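Local coordinates for protein alpha-galactosidase 1 (Saccharomyces cerevisiae, PDB 3LRL) that hydrolyses terminal, non-reducing alpha-D-galactose residues from alpha-D-galactosides, acting as a secreted homotetrameric glycosidase of glycosyl hydrolase family 27, at residues Asp72-Ser77 with Ala122-Ser127; Phe110-Ser115 with Ala135-Asn140; Ala116-Cys121 with Tyr152-Phe157; Phe182-Asn187 with Ala201-Met206. The protein carries 1 engineered substitution. One frame throughout, in Å; residues are numbered along the deposited sequence.

Contact 1: Asp72-Ser77 with Ala122-Ser127. With GLA (alpha-D-galactopyranose), chain D.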
# COMPACT_ATOMS: atom_id res chain seq x y z
N ASP A 72 5.06 -33.92 6.27
CA ASP A 72 4.32 -32.73 5.90
C ASP A 72 2.83 -32.97 6.14
O ASP A 72 2.47 -33.78 6.99
CB ASP A 72 4.65 -32.33 4.45
CG ASP A 72 4.41 -30.85 4.18
OD1 ASP A 72 5.37 -30.05 4.29
OD2 ASP A 72 3.25 -30.49 3.87
N ASP A 73 1.96 -32.28 5.41
CA ASP A 73 0.51 -32.35 5.63
C ASP A 73 -0.06 -33.78 5.55
O ASP A 73 0.64 -34.72 5.16
CB ASP A 73 -0.19 -31.47 4.60
CG ASP A 73 -1.44 -30.80 5.13
OD1 ASP A 73 -2.08 -31.30 6.07
OD2 ASP A 73 -1.78 -29.76 4.57
N CYS A 74 -1.33 -33.91 5.93
CA CYS A 74 -2.15 -35.13 5.73
C CYS A 74 -1.78 -36.34 6.56
O CYS A 74 -2.03 -37.45 6.13
CB CYS A 74 -2.16 -35.57 4.26
SG CYS A 74 -2.06 -34.24 3.06
N TRP A 75 -1.18 -36.13 7.72
CA TRP A 75 -0.74 -37.25 8.54
C TRP A 75 -1.75 -37.67 9.62
O TRP A 75 -1.64 -38.75 10.19
CB TRP A 75 0.59 -36.90 9.19
CG TRP A 75 0.51 -35.74 10.12
CD1 TRP A 75 0.72 -34.43 9.81
CD2 TRP A 75 0.18 -35.77 11.53
NE1 TRP A 75 0.56 -33.65 10.92
CE2 TRP A 75 0.24 -34.44 11.99
CE3 TRP A 75 -0.13 -36.80 12.44
CZ2 TRP A 75 -0.01 -34.10 13.33
CZ3 TRP A 75 -0.38 -36.46 13.76
CH2 TRP A 75 -0.32 -35.12 14.19
N SER A 76 -2.70 -36.79 9.93
CA SER A 76 -3.60 -37.01 11.06
C SER A 76 -4.98 -37.46 10.61
O SER A 76 -5.32 -37.40 9.41
CB SER A 76 -3.68 -35.75 11.93
OG SER A 76 -4.11 -34.63 11.19
N SER A 77 -5.78 -37.92 11.57
CA SER A 77 -7.12 -38.42 11.28
C SER A 77 -8.19 -37.63 12.02
O SER A 77 -9.37 -37.82 11.76
CB SER A 77 -7.23 -39.94 11.55
OG SER A 77 -7.00 -40.27 12.91
N ALA A 122 -4.31 -28.73 3.48
CA ALA A 122 -5.06 -29.85 2.87
C ALA A 122 -6.31 -30.24 3.66
O ALA A 122 -6.96 -31.25 3.36
CB ALA A 122 -4.15 -31.05 2.68
N GLY A 123 -6.65 -29.45 4.69
CA GLY A 123 -7.93 -29.59 5.39
C GLY A 123 -7.95 -30.48 6.62
O GLY A 123 -9.03 -30.81 7.14
N TYR A 124 -6.77 -30.84 7.09
CA TYR A 124 -6.67 -31.62 8.33
C TYR A 124 -6.74 -30.69 9.55
O TYR A 124 -6.73 -29.48 9.39
CB TYR A 124 -5.41 -32.51 8.30
CG TYR A 124 -5.52 -33.59 7.24
CD1 TYR A 124 -5.33 -33.29 5.89
CD2 TYR A 124 -5.87 -34.89 7.58
CE1 TYR A 124 -5.47 -34.27 4.90
CE2 TYR A 124 -6.00 -35.88 6.61
CZ TYR A 124 -5.81 -35.56 5.27
OH TYR A 124 -5.92 -36.54 4.30
N PRO A 125 -6.86 -31.25 10.77
CA PRO A 125 -6.91 -30.42 11.99
C PRO A 125 -5.72 -29.46 12.10
O PRO A 125 -4.58 -29.91 12.01
CB PRO A 125 -6.80 -31.47 13.11
CG PRO A 125 -7.31 -32.70 12.52
CD PRO A 125 -6.97 -32.69 11.08
N GLY A 126 -5.99 -28.16 12.30
CA GLY A 126 -4.96 -27.15 12.52
C GLY A 126 -4.76 -26.84 14.01
O GLY A 126 -5.53 -27.30 14.85
N SER A 127 -3.75 -26.04 14.35
CA SER A 127 -3.38 -25.86 15.75
C SER A 127 -3.79 -24.55 16.39
O SER A 127 -3.54 -24.36 17.57
CB SER A 127 -1.87 -26.04 15.94
OG SER A 127 -1.45 -27.35 15.62
C1 GLA D . 1.69 -24.32 1.67
C2 GLA D . 3.18 -24.17 2.10
C3 GLA D . 3.80 -25.58 2.28
C4 GLA D . 2.86 -26.66 2.91
C5 GLA D . 1.43 -26.64 2.36
C6 GLA D . 0.51 -27.59 3.14
O2 GLA D . 3.95 -23.31 1.20
O3 GLA D . 5.02 -25.48 2.97
O4 GLA D . 2.76 -26.56 4.32
O5 GLA D . 0.95 -25.30 2.42
O6 GLA D . 0.18 -28.78 2.44
O HOH W 1 -3.33 -32.24 11.20
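Two active-site loops meet here through a carboxylate that grips a backbone amide and a tyrosine ring that covers a cysteine: Asp73 and Cys74 on one side, Ala122 and Tyr124 on the other. The first loop follows strand 68-70 and runs into strand 76-79, and the second lies between strand 109-115 and helix 131-140. Ala122 N donates to Asp73 OD2 at 2.9 Å, reaching it on the syn side but 32° out of the carboxylate plane. Asp73 OD2 also accepts O6 of the bound galactose at 3.1 Å. The other oxygen, OD1, takes Cys74 N on its anti side and also bonds to Thr120 OG1. With partners on both oxygens, the carboxylate should have little rotational freedom. Such substrate-binding loops are what a TIM barrel carries at the C-terminal ends of its strands, and Asp72 and Asp73 both bind substrate. Asp72 backs its neighbour, since its OD2 accepts Asp73 N, while its OD1 forms a salt bridge with Lys147. Tyr124 CG stands beside its own backbone N (chi1 -66°), which lays the ring flat against the turn at Cys74, whose CA sits 3.6 Å from the ring centroid and almost on the normal, a CH-pi contact. The cysteine SG, in a disulfide with Cys42, meets the ring only obliquely. At the ring edge, near its plane, Ser76 O comes within 3.2 Å of Tyr124 CD2. Farther along, Ser76 OG touches Pro125 CD at 3.5 Å, and one water joins that hydroxyl to Pro125 O, donating to the carbonyl.

Contact 2: Phe110-Ser115 with Ala135-Asn140. With GLA (alpha-D-galactopyranose), chain D.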
# COMPACT_ATOMS: atom_id res chain seq x y z
N PHE A 110 13.79 -35.56 13.22
CA PHE A 110 12.40 -35.78 12.77
C PHE A 110 11.52 -34.50 12.79
O PHE A 110 11.31 -33.88 13.84
CB PHE A 110 11.76 -36.87 13.64
CG PHE A 110 10.34 -37.20 13.27
CD1 PHE A 110 9.96 -37.36 11.93
CD2 PHE A 110 9.39 -37.41 14.26
CE1 PHE A 110 8.63 -37.68 11.59
CE2 PHE A 110 8.08 -37.73 13.92
CZ PHE A 110 7.70 -37.86 12.58
N GLY A 111 10.98 -34.14 11.62
CA GLY A 111 10.09 -32.98 11.49
C GLY A 111 8.63 -33.36 11.29
O GLY A 111 8.30 -34.38 10.65
N MET A 112 7.75 -32.55 11.88
CA MET A 112 6.32 -32.68 11.61
C MET A 112 5.74 -31.34 11.19
O MET A 112 6.46 -30.35 11.09
CB MET A 112 5.54 -33.30 12.77
CG MET A 112 5.85 -34.77 13.01
SD MET A 112 4.71 -35.63 14.15
CE MET A 112 3.23 -35.80 13.19
N TYR A 113 4.45 -31.34 10.92
CA TYR A 113 3.78 -30.21 10.31
C TYR A 113 2.42 -29.96 10.97
O TYR A 113 1.68 -30.90 11.35
CB TYR A 113 3.64 -30.47 8.80
CG TYR A 113 2.63 -29.61 8.10
CD1 TYR A 113 1.26 -29.91 8.17
CD2 TYR A 113 3.03 -28.49 7.38
CE1 TYR A 113 0.32 -29.11 7.55
CE2 TYR A 113 2.10 -27.69 6.75
CZ TYR A 113 0.76 -28.00 6.84
OH TYR A 113 -0.16 -27.19 6.23
N SER A 114 2.09 -28.67 11.10
CA SER A 114 0.71 -28.21 11.36
C SER A 114 0.50 -26.84 10.70
O SER A 114 1.38 -26.36 9.97
CB SER A 114 0.43 -28.12 12.86
OG SER A 114 -0.97 -28.11 13.09
N SER A 115 -0.64 -26.21 10.97
CA SER A 115 -0.93 -24.88 10.47
C SER A 115 -1.46 -23.98 11.60
O SER A 115 -2.29 -24.42 12.42
CB SER A 115 -1.93 -24.97 9.30
OG SER A 115 -2.26 -23.70 8.78
N ALA A 135 1.61 -28.72 20.68
CA ALA A 135 3.00 -28.71 21.08
C ALA A 135 3.30 -29.92 21.94
O ALA A 135 4.30 -30.60 21.73
CB ALA A 135 3.35 -27.42 21.83
N GLN A 136 2.43 -30.20 22.90
CA GLN A 136 2.59 -31.36 23.79
C GLN A 136 2.54 -32.68 23.03
O GLN A 136 3.29 -33.60 23.33
CB GLN A 136 1.56 -31.33 24.92
CG GLN A 136 1.82 -32.32 26.08
CD GLN A 136 3.12 -32.08 26.84
OE1 GLN A 136 3.55 -30.94 27.06
NE2 GLN A 136 3.77 -33.17 27.25
N PHE A 137 1.66 -32.76 22.03
CA PHE A 137 1.64 -33.92 21.12
C PHE A 137 2.99 -34.15 20.43
O PHE A 137 3.48 -35.27 20.40
CB PHE A 137 0.51 -33.83 20.08
CG PHE A 137 0.56 -34.92 19.05
CD1 PHE A 137 -0.17 -36.09 19.23
CD2 PHE A 137 1.35 -34.80 17.93
CE1 PHE A 137 -0.13 -37.12 18.30
CE2 PHE A 137 1.41 -35.81 16.99
CZ PHE A 137 0.67 -36.98 17.17
N PHE A 138 3.59 -33.08 19.91
CA PHE A 138 4.89 -33.16 19.24
C PHE A 138 6.00 -33.56 20.19
O PHE A 138 6.91 -34.30 19.81
CB PHE A 138 5.23 -31.83 18.51
CG PHE A 138 4.21 -31.45 17.44
CD1 PHE A 138 3.93 -32.33 16.38
CD2 PHE A 138 3.54 -30.23 17.49
CE1 PHE A 138 2.98 -32.00 15.39
CE2 PHE A 138 2.59 -29.89 16.52
CZ PHE A 138 2.31 -30.77 15.47
N ALA A 139 5.95 -33.07 21.42
CA ALA A 139 6.94 -33.42 22.43
C ALA A 139 6.79 -34.90 22.83
O ALA A 139 7.76 -35.65 22.78
CB ALA A 139 6.79 -32.52 23.64
N ASN A 140 5.57 -35.30 23.17
CA ASN A 140 5.24 -36.69 23.51
C ASN A 140 5.68 -37.66 22.45
O ASN A 140 6.08 -38.77 22.76
CB ASN A 140 3.73 -36.87 23.72
CG ASN A 140 3.23 -36.24 24.99
OD1 ASN A 140 3.94 -35.47 25.66
ND2 ASN A 140 1.99 -36.57 25.36
C1 GLA D . 1.69 -24.32 1.67
C2 GLA D . 3.18 -24.17 2.10
C3 GLA D . 3.80 -25.58 2.28
C4 GLA D . 2.86 -26.66 2.91
C5 GLA D . 1.43 -26.64 2.36
C6 GLA D . 0.51 -27.59 3.14
O2 GLA D . 3.95 -23.31 1.20
O3 GLA D . 5.02 -25.48 2.97
O4 GLA D . 2.76 -26.56 4.32
O5 GLA D . 0.95 -25.30 2.42
O6 GLA D . 0.18 -28.78 2.44
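Met112 and Phe138 carry the contact between strand 110-115 and helix 135-140, successive elements of a beta-alpha-beta unit completed by strand 145-149 in the TIM barrel. Strand and helix run nearly antiparallel, at 160°, with their axes 10.5 Å apart at closest approach, and the gap is bridged mainly by the long side chains of Met112, Phe137 and Phe138. The apolar contacts are few and fully buried. Met112 CB approaches Phe138 CE1 at 3.9 Å, obliquely to the ring, whereas Ser114 CB comes at the ring's edge, near CZ. The methyl of Met112 reaches the edge of Phe137, CE 4.2 Å from CE2, through the bend at chi3 (73°). Phe137 also meets the ring of Trp75, from the loop after strand 68-70. Polar interactions fall outside this interface, and no hydrogen bond crosses it. Ser114 OG bonds to Ser127 OG. Tyr113, alternating with Met112 and Ser114, sends its side chain to the galactose side of the strand, where its OH bonds to the nucleophile Asp149; one strand thus serves the helical layer with one face and the active site with the other. A Met-aromatic contact completes the set: Met112 SD stands at the edge of the Phe138 ring, 5.3 Å from its centroid and 4.1 Å from CD1.

Contact 3: Ala116-Cys121 with Tyr152-Phe157; sequences AGEYTC and YNKGQF. With GLA (alpha-D-galactopyranose), chain D; GLC (alpha-D-glucopyranose), chain B.
Similar first torsions bring Tyr119 and Tyr152 together: each places CG beside its own backbone N and anti to the carbonyl carbon, at -59° and -53°. The rings then form a T-shaped pair, the edge of Tyr119 toward the face of Tyr152, with planes at 87° and centroids 6.0 Å apart. Tyr119 CB adds an apolar touch to Tyr152 CD1 at 3.7 Å. Tyr152 CE1 has Thr120 O at the ring's edge, 3.5 Å away, so this ring is met both over its face and at its rim. The Tyr152 hydroxyl bonds to Val19 N of a neighbouring subunit. A backbone bond fastens the loops beside the rings: Glu118 N donates to Tyr152 O at 2.8 Å. The same carbonyl oxygen presses to 2.9 Å from Gly117 CA, a close approach made where the chain has no side chain. Glu118 and Lys154 cross at about a right angle, CB against CD at 3.8 Å; their charged ends stay apart. Asn153 opens a type I' turn, and its CB rests on Ala116 O. Cys121, disulfide-bonded to Cys151, has SG 3.1 Å from the galactose O5. Both loops belong to the active-site end of the barrel: loop 116-121 leads from strand 109-115 toward helix 131-140. Loop 152-157 leads from strand 145-149 into helix 160-176, whose Arg166 bonds to Ala116 O and Gln156 O.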
# COMPACT_ATOMS: atom_id res chain seq x y z
N ALA A 116 -0.97 -22.74 11.65
CA ALA A 116 -1.53 -21.69 12.51
C ALA A 116 -2.89 -21.24 11.97
O ALA A 116 -3.09 -20.10 11.55
CB ALA A 116 -0.60 -20.52 12.61
N GLY A 117 -3.83 -22.16 12.00
CA GLY A 117 -5.18 -21.90 11.60
C GLY A 117 -6.06 -23.04 12.03
O GLY A 117 -5.62 -23.99 12.68
N GLU A 118 -7.33 -22.94 11.65
CA GLU A 118 -8.33 -23.93 11.96
C GLU A 118 -8.08 -25.28 11.26
O GLU A 118 -8.37 -26.36 11.79
CB GLU A 118 -9.67 -23.36 11.53
CG GLU A 118 -10.83 -24.12 12.03
CD GLU A 118 -12.13 -23.60 11.49
OE1 GLU A 118 -13.16 -24.21 11.85
OE2 GLU A 118 -12.14 -22.59 10.70
N TYR A 119 -7.57 -25.22 10.05
CA TYR A 119 -7.26 -26.44 9.31
C TYR A 119 -5.86 -26.28 8.77
O TYR A 119 -5.33 -25.15 8.71
CB TYR A 119 -8.28 -26.67 8.17
CG TYR A 119 -9.71 -26.77 8.63
CD1 TYR A 119 -10.58 -25.69 8.53
CD2 TYR A 119 -10.20 -27.95 9.20
CE1 TYR A 119 -11.90 -25.77 8.98
CE2 TYR A 119 -11.53 -28.06 9.66
CZ TYR A 119 -12.37 -26.96 9.54
OH TYR A 119 -13.68 -27.06 9.99
N THR A 120 -5.25 -27.40 8.39
CA THR A 120 -4.04 -27.36 7.59
C THR A 120 -4.42 -27.01 6.15
O THR A 120 -5.61 -26.98 5.80
CB THR A 120 -3.26 -28.70 7.67
OG1 THR A 120 -4.01 -29.74 7.05
CG2 THR A 120 -2.94 -29.09 9.13
N CYS A 121 -3.44 -26.73 5.30
CA CYS A 121 -3.78 -26.39 3.90
C CYS A 121 -4.56 -27.46 3.17
O CYS A 121 -5.40 -27.14 2.34
CB CYS A 121 -2.56 -25.97 3.10
SG CYS A 121 -1.67 -24.60 3.83
N TYR A 152 -6.07 -21.02 6.68
CA TYR A 152 -7.28 -20.90 7.50
C TYR A 152 -6.98 -20.26 8.86
O TYR A 152 -7.33 -20.78 9.92
CB TYR A 152 -8.01 -22.27 7.61
CG TYR A 152 -8.27 -22.87 6.25
CD1 TYR A 152 -7.50 -23.94 5.77
CD2 TYR A 152 -9.27 -22.34 5.42
CE1 TYR A 152 -7.72 -24.48 4.49
CE2 TYR A 152 -9.49 -22.86 4.15
CZ TYR A 152 -8.72 -23.92 3.69
OH TYR A 152 -8.96 -24.42 2.42
N ASN A 153 -6.32 -19.10 8.82
CA ASN A 153 -5.87 -18.44 10.04
C ASN A 153 -6.93 -17.59 10.74
O ASN A 153 -6.64 -16.90 11.71
CB ASN A 153 -4.60 -17.64 9.78
CG ASN A 153 -4.77 -16.63 8.66
OD1 ASN A 153 -5.86 -16.09 8.45
ND2 ASN A 153 -3.69 -16.36 7.93
N LYS A 154 -8.16 -17.66 10.22
CA LYS A 154 -9.36 -17.05 10.83
C LYS A 154 -9.26 -15.55 11.04
O LYS A 154 -9.62 -15.02 12.09
CB LYS A 154 -9.72 -17.76 12.15
CG LYS A 154 -10.05 -19.25 11.99
CD LYS A 154 -9.95 -20.01 13.30
CE LYS A 154 -11.31 -20.16 13.95
NZ LYS A 154 -11.21 -20.73 15.33
N GLY A 155 -8.74 -14.85 10.03
CA GLY A 155 -8.71 -13.39 10.08
C GLY A 155 -7.56 -12.82 10.87
O GLY A 155 -7.40 -11.60 10.91
N GLN A 156 -6.75 -13.70 11.48
CA GLN A 156 -5.63 -13.33 12.34
C GLN A 156 -4.33 -13.02 11.56
O GLN A 156 -3.28 -13.61 11.81
CB GLN A 156 -5.39 -14.41 13.39
CG GLN A 156 -6.48 -14.52 14.47
CD GLN A 156 -6.11 -15.50 15.59
OE1 GLN A 156 -4.95 -15.64 15.95
NE2 GLN A 156 -7.11 -16.18 16.14
N PHE A 157 -4.42 -12.10 10.62
CA PHE A 157 -3.27 -11.66 9.83
C PHE A 157 -3.63 -10.27 9.36
O PHE A 157 -4.74 -9.82 9.58
CB PHE A 157 -3.04 -12.60 8.63
CG PHE A 157 -4.03 -12.38 7.52
CD1 PHE A 157 -3.74 -11.50 6.47
CD2 PHE A 157 -5.28 -13.02 7.56
CE1 PHE A 157 -4.67 -11.28 5.46
CE2 PHE A 157 -6.22 -12.81 6.55
CZ PHE A 157 -5.91 -11.92 5.50
C1 GLA D . 1.69 -24.32 1.67
C2 GLA D . 3.18 -24.17 2.10
C3 GLA D . 3.80 -25.58 2.28
C4 GLA D . 2.86 -26.66 2.91
C5 GLA D . 1.43 -26.64 2.36
C6 GLA D . 0.51 -27.59 3.14
O2 GLA D . 3.95 -23.31 1.20
O3 GLA D . 5.02 -25.48 2.97
O4 GLA D . 2.76 -26.56 4.32
O5 GLA D . 0.95 -25.30 2.42
O6 GLA D . 0.18 -28.78 2.44
C1 GLC B . -3.15 -24.26 -0.89
C2 GLC B . -3.61 -22.94 -1.54
C3 GLC B . -2.47 -21.99 -1.93
C4 GLC B . -1.43 -21.94 -0.81
C5 GLC B . -0.87 -23.34 -0.58
C6 GLC B . 0.11 -23.23 0.58
O1 GLC B . -4.07 -24.57 0.14
O2 GLC B . -4.42 -23.22 -2.67
O3 GLC B . -3.02 -20.71 -2.13
O4 GLC B . -0.34 -21.08 -1.08
O5 GLC B . -1.87 -24.30 -0.26
O6 GLC B . 1.16 -24.13 0.36

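Contact 4: Phe182-Asn187 with Ala201-Met206; sequences FYSLCN and ANSWRM. With GLA (alpha-D-galactopyranose), chain D.
Neighbouring parallel strands of the barrel, 182-185 and 203-205, are joined through helix 193-196 as a beta-alpha-beta unit, and the backbones of Leu185, Ser203 and Arg205 zip them together. Leu185 N donates to Ser203 O, and Arg205 N returns to Leu185 O at 2.9 Å. Where the pairing begins, Tyr183 O accepts Asn202 N and, weakly, Ser203 N. The Asn202 side chain answers with OD1, which takes Tyr183 N at 3.1 Å, while its ND2 bonds to Asn24 OD1 and its CB lies over the face of the Phe182 ring, 3.6 Å from the centroid. Leu185 and Trp204 point to one side of the sheet, where helix 193-196 covers them; Leu185 CD1 packs on Ala201 CB at 3.4 Å. Ser184 and Ser203 point to the other, and both hydroxyls donate to one water, which donates in turn to Leu185 O; Ser203 OG is also bonded to Gln31 NE2. A second water ties Asn187 N and OD1 to Arg205 O, and Thr193 OG1 bonds to the same OD1. The Arg205 chain bends at chi2 and chi3 (-84° and -56°), which carries its guanidinium to the galactose: NH1 and NH2 both donate to O2, at 2.8 and 2.9 Å. Asp209, the proton donor, also accepts NH2 through OD1, so NH2 is shared between the sugar and a catalytic carboxylate. Beside it, Cys186 SG lies 3.3 Å from the sugar O3. Substrate-binding side chains at the C-terminal ends of parallel strands are as expected of a TIM-barrel active site.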
# COMPACT_ATOMS: atom_id res chain seq x y z
N PHE A 182 13.28 -27.27 16.63
CA PHE A 182 13.59 -26.31 15.59
C PHE A 182 12.25 -25.81 15.03
O PHE A 182 11.39 -26.60 14.65
CB PHE A 182 14.39 -26.98 14.47
CG PHE A 182 15.01 -26.02 13.50
CD1 PHE A 182 14.23 -25.33 12.57
CD2 PHE A 182 16.39 -25.81 13.51
CE1 PHE A 182 14.82 -24.44 11.68
CE2 PHE A 182 16.98 -24.94 12.62
CZ PHE A 182 16.18 -24.25 11.71
N TYR A 183 12.06 -24.49 15.04
CA TYR A 183 10.78 -23.87 14.71
C TYR A 183 10.84 -23.14 13.39
O TYR A 183 11.56 -22.15 13.24
CB TYR A 183 10.37 -22.91 15.83
CG TYR A 183 8.97 -22.36 15.76
CD1 TYR A 183 7.91 -23.12 15.23
CD2 TYR A 183 8.69 -21.11 16.28
CE1 TYR A 183 6.61 -22.61 15.19
CE2 TYR A 183 7.39 -20.58 16.23
CZ TYR A 183 6.35 -21.33 15.71
OH TYR A 183 5.09 -20.79 15.69
N SER A 184 10.07 -23.65 12.44
CA SER A 184 10.09 -23.21 11.05
C SER A 184 8.74 -22.60 10.67
O SER A 184 7.76 -23.32 10.48
CB SER A 184 10.39 -24.42 10.17
OG SER A 184 9.96 -24.24 8.83
N LEU A 185 8.70 -21.26 10.58
CA LEU A 185 7.49 -20.53 10.16
C LEU A 185 7.22 -20.70 8.66
O LEU A 185 8.15 -20.66 7.84
CB LEU A 185 7.59 -19.04 10.50
CG LEU A 185 7.17 -18.45 11.85
CD1 LEU A 185 7.48 -19.33 13.04
CD2 LEU A 185 7.75 -17.02 12.05
N CYS A 186 5.95 -20.92 8.33
CA CYS A 186 5.47 -21.00 6.95
C CYS A 186 4.26 -20.07 6.81
O CYS A 186 3.12 -20.50 6.81
CB CYS A 186 5.12 -22.45 6.61
SG CYS A 186 4.71 -22.80 4.89
N ASN A 187 4.51 -18.76 6.75
CA ASN A 187 3.44 -17.79 6.49
C ASN A 187 3.71 -16.93 5.27
O ASN A 187 3.03 -15.92 5.06
CB ASN A 187 3.13 -16.91 7.71
CG ASN A 187 4.05 -15.69 7.84
OD1 ASN A 187 5.23 -15.73 7.52
ND2 ASN A 187 3.49 -14.60 8.34
N ALA A 201 11.52 -17.70 16.37
CA ALA A 201 11.65 -18.79 15.38
C ALA A 201 13.03 -18.88 14.74
O ALA A 201 13.78 -17.91 14.74
CB ALA A 201 10.58 -18.67 14.29
N ASN A 202 13.34 -20.07 14.19
CA ASN A 202 14.62 -20.36 13.55
C ASN A 202 14.69 -20.14 12.03
O ASN A 202 15.78 -19.96 11.47
CB ASN A 202 15.05 -21.81 13.87
CG ASN A 202 15.22 -22.04 15.34
OD1 ASN A 202 14.62 -22.96 15.91
ND2 ASN A 202 16.02 -21.19 15.97
N SER A 203 13.55 -20.20 11.36
CA SER A 203 13.49 -19.76 9.97
C SER A 203 12.08 -19.31 9.64
O SER A 203 11.16 -19.56 10.42
CB SER A 203 13.98 -20.85 8.99
OG SER A 203 13.13 -21.97 9.04
N TRP A 204 11.93 -18.65 8.49
CA TRP A 204 10.61 -18.20 8.03
C TRP A 204 10.52 -18.20 6.50
O TRP A 204 11.34 -17.58 5.82
CB TRP A 204 10.24 -16.81 8.58
CG TRP A 204 11.37 -15.84 8.50
CD1 TRP A 204 11.64 -14.98 7.46
CD2 TRP A 204 12.40 -15.63 9.47
NE1 TRP A 204 12.77 -14.25 7.74
CE2 TRP A 204 13.26 -14.64 8.96
CE3 TRP A 204 12.68 -16.20 10.73
CZ2 TRP A 204 14.39 -14.20 9.67
CZ3 TRP A 204 13.79 -15.75 11.43
CH2 TRP A 204 14.62 -14.75 10.90
N ARG A 205 9.52 -18.89 5.97
CA ARG A 205 9.19 -18.76 4.55
C ARG A 205 8.91 -17.29 4.30
O ARG A 205 8.13 -16.65 5.03
CB ARG A 205 7.98 -19.63 4.20
CG ARG A 205 8.32 -21.13 4.11
CD ARG A 205 8.88 -21.50 2.73
NE ARG A 205 7.93 -21.13 1.68
CZ ARG A 205 6.85 -21.83 1.35
NH1 ARG A 205 6.61 -22.98 1.94
NH2 ARG A 205 6.03 -21.39 0.42
N MET A 206 9.60 -16.74 3.30
CA MET A 206 9.45 -15.34 2.91
C MET A 206 8.65 -15.13 1.62
O MET A 206 8.63 -14.02 1.07
CB MET A 206 10.82 -14.63 2.86
CG MET A 206 11.99 -15.36 2.14
SD MET A 206 11.61 -15.93 0.46
CE MET A 206 11.50 -14.45 -0.49
C1 GLA D . 1.69 -24.32 1.67
C2 GLA D . 3.18 -24.17 2.10
C3 GLA D . 3.80 -25.58 2.28
C4 GLA D . 2.86 -26.66 2.91
C5 GLA D . 1.43 -26.64 2.36
C6 GLA D . 0.51 -27.59 3.14
O2 GLA D . 3.95 -23.31 1.20
O3 GLA D . 5.02 -25.48 2.97
O4 GLA D . 2.76 -26.56 4.32
O5 GLA D . 0.95 -25.30 2.42
O6 GLA D . 0.18 -28.78 2.44
O HOH W 2 10.78 -21.96 7.47
O HOH W 3 7.03 -17.60 7.27

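Followed from the N terminus, the chain shows how successive barrel loops interlock. Contact 1 opens after strand 68-70; before it closes at 122-127, contacts 2 and 3 have already opened, at 110-115 and 116-121. Contact 2 then closes on helix 131-140 and contact 3 beyond strand 145-149, so the three cross one another and none nests. They also touch directly: Ser127 of contact 1 meets Ser114 of contact 2, and Gly126 meets Glu118 of contact 3. Contact 4 follows in series, closing the short connection between strands 182-185 and 203-205. It touches none of the others, yet all four touch the same galactose at the C-terminal end of one barrel.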